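Local coordinates for D-3-phosphoglycerate dehydrogenase-related protein (Vibrio cholerae, PDB 4S1V), which probably catalyses the NAD-dependent interconversion of D-2-hydroxyacids and 2-oxoacids, as a phosphoglycerate dehydrogenase-related member of the D-isomer-specific 2-hydroxyacid dehydrogenase family, at residues Ile4-Asp9 and Ala50-Arg55. Sequence-based numbering, arbitrary orientation. Where two conformers were deposited one is given.
Sequences IAILDD and ALVLIR
A5 and V52 meet at the centre of a parallel strand pair in the five-stranded sheet of flavodoxin-like order 2-1-3-4-5, distinct from the Rossmann sheet of the NAD-binding domain; as in this family, it probably belongs to the substrate-binding domain. The tight half is the strand ladder. A5 is gripped through both backbone polar atoms: its N donates to A50 O (3.0 Å), and its O accepts from V52 N (2.8 Å, 170° at the hydrogen). On the face of I4, A50, I6 and V52, I6 and V52 lie side by side, I6 CG1 against V52 CB at 4.0 Å, while helix 294-312 brings V308 against I4 and F305 against I6. On the other face L51 CD2 rests on A5 CB at 3.9 Å; just past the strand end L7 CD1 lies beside L53 CD2. Here the backbones part: L7 N reaches V52 O at a longer 3.3 Å, and beyond it a water bridges the strands, donating to D8 OD2, which T58 also holds, and accepting from I54 N. The I54 side chain keeps this end packed: chi1 -52° places its CG1 branch against the diverging chain, with CD1 3.3 Å from L7 O and 4.1 Å from D9 CB.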
loop_
_atom_site.group_PDB
_atom_site.type_symbol
_atom_site.label_atom_id
_atom_site.label_comp_id
_atom_site.label_asym_id
_atom_site.label_seq_id
_atom_site.Cartn_x
_atom_site.Cartn_y
_atom_site.Cartn_z
ATOM N N ILE C 4 41.533 16.747 18.612
ATOM C CA ILE C 4 41.170 15.671 17.685
ATOM C C ILE C 4 39.713 15.770 17.248
ATOM O O ILE C 4 38.820 15.875 18.082
ATOM C CB ILE C 4 41.406 14.284 18.334
ATOM C CG1 ILE C 4 42.889 14.087 18.672
ATOM C CG2 ILE C 4 40.912 13.149 17.438
ATOM C CD1 ILE C 4 43.133 13.092 19.783
ATOM N N ALA C 5 39.482 15.723 15.935
ATOM C CA ALA C 5 38.126 15.660 15.396
ATOM C C ALA C 5 37.816 14.301 14.758
ATOM O O ALA C 5 38.618 13.763 13.986
ATOM C CB ALA C 5 37.887 16.788 14.400
ATOM N N ILE C 6 36.652 13.750 15.096
ATOM C CA ILE C 6 36.151 12.542 14.446
ATOM C C ILE C 6 34.967 12.937 13.574
ATOM O O ILE C 6 33.972 13.469 14.076
ATOM C CB ILE C 6 35.728 11.448 15.453
ATOM C CG1 ILE C 6 36.864 11.142 16.434
ATOM C CG2 ILE C 6 35.318 10.176 14.715
ATOM C CD1 ILE C 6 36.511 10.096 17.471
ATOM N N LEU C 7 35.085 12.689 12.272
ATOM C CA LEU C 7 34.040 13.077 11.320
ATOM C C LEU C 7 32.964 12.000 11.094
ATOM O O LEU C 7 33.204 10.806 11.292
ATOM C CB LEU C 7 34.658 13.496 9.979
ATOM C CG LEU C 7 35.560 14.732 9.903
ATOM C CD1 LEU C 7 36.105 14.900 8.488
ATOM C CD2 LEU C 7 34.811 15.992 10.334
ATOM N N ASP C 8 31.771 12.451 10.721
ATOM C CA ASP C 8 30.718 11.592 10.153
ATOM C C ASP C 8 30.170 10.440 11.022
ATOM O O ASP C 8 29.750 9.416 10.482
ATOM C CB ASP C 8 31.162 11.053 8.785
ATOM C CG ASP C 8 31.586 12.155 7.828
ATOM O OD1 ASP C 8 30.788 13.080 7.572
ATOM O OD2 ASP C 8 32.719 12.090 7.321
ATOM N N ASP C 9 30.149 10.606 12.345
ATOM C CA ASP C 9 29.553 9.593 13.230
ATOM C C ASP C 9 28.050 9.843 13.384
ATOM O O ASP C 9 27.602 10.377 14.404
ATOM C CB ASP C 9 30.271 9.565 14.590
ATOM C CG ASP C 9 29.688 8.536 15.568
ATOM O OD1 ASP C 9 28.925 7.636 15.162
ATOM O OD2 ASP C 9 29.998 8.630 16.770
ATOM N N ALA C 50 44.579 16.690 14.531
ATOM C CA ALA C 50 44.382 15.352 13.968
ATOM C C ALA C 50 42.923 15.148 13.588
ATOM O O ALA C 50 42.024 15.577 14.311
ATOM C CB ALA C 50 44.822 14.275 14.956
ATOM N N LEU C 51 42.700 14.496 12.451
ATOM C CA LEU C 51 41.367 14.054 12.053
ATOM C C LEU C 51 41.332 12.540 12.022
ATOM O O LEU C 51 42.266 11.905 11.528
ATOM C CB LEU C 51 40.998 14.547 10.655
ATOM C CG LEU C 51 40.974 16.019 10.284
ATOM C CD1 LEU C 51 40.669 16.106 8.798
ATOM C CD2 LEU C 51 39.940 16.787 11.103
ATOM N N VAL C 52 40.247 11.977 12.544
ATOM C CA VAL C 52 39.993 10.552 12.457
ATOM C C VAL C 52 38.839 10.365 11.489
ATOM O O VAL C 52 37.726 10.847 11.733
ATOM C CB VAL C 52 39.646 9.938 13.831
ATOM C CG1 VAL C 52 39.123 8.512 13.668
ATOM C CG2 VAL C 52 40.866 9.958 14.743
ATOM N N LEU C 53 39.121 9.685 10.382
ATOM C CA LEU C 53 38.144 9.483 9.324
ATOM C C LEU C 53 37.466 8.128 9.422
ATOM O O LEU C 53 38.123 7.114 9.679
ATOM C CB LEU C 53 38.806 9.610 7.946
ATOM C CG LEU C 53 39.563 10.897 7.626
ATOM C CD1 LEU C 53 40.045 10.857 6.182
ATOM C CD2 LEU C 53 38.699 12.120 7.880
ATOM N N ILE C 54 36.155 8.123 9.189
ATOM C CA ILE C 54 35.386 6.888 9.131
ATOM C C ILE C 54 35.258 6.452 7.675
ATOM O O ILE C 54 34.446 6.986 6.920
ATOM C CB ILE C 54 34.006 7.016 9.805
ATOM C CG1 ILE C 54 34.159 7.583 11.228
ATOM C CG2 ILE C 54 33.285 5.665 9.796
ATOM C CD1 ILE C 54 32.871 7.650 12.026
ATOM N N ARG C 55 36.085 5.472 7.301
ATOM C CA ARG C 55 36.159 4.978 5.925
ATOM C C ARG C 55 36.107 6.140 4.919
ATOM O O ARG C 55 36.891 7.090 5.045
ATOM C CB ARG C 55 35.085 3.910 5.658
ATOM C CG ARG C 55 35.213 2.673 6.539
ATOM C CD ARG C 55 36.573 1.994 6.407
ATOM N NE ARG C 55 36.805 1.483 5.058
ATOM C CZ ARG C 55 37.789 1.886 4.262
ATOM N NH1 ARG C 55 38.652 2.797 4.679
ATOM N NH2 ARG C 55 37.912 1.375 3.046
HETATM O O HOH W 1 35.337 10.446 8.033
#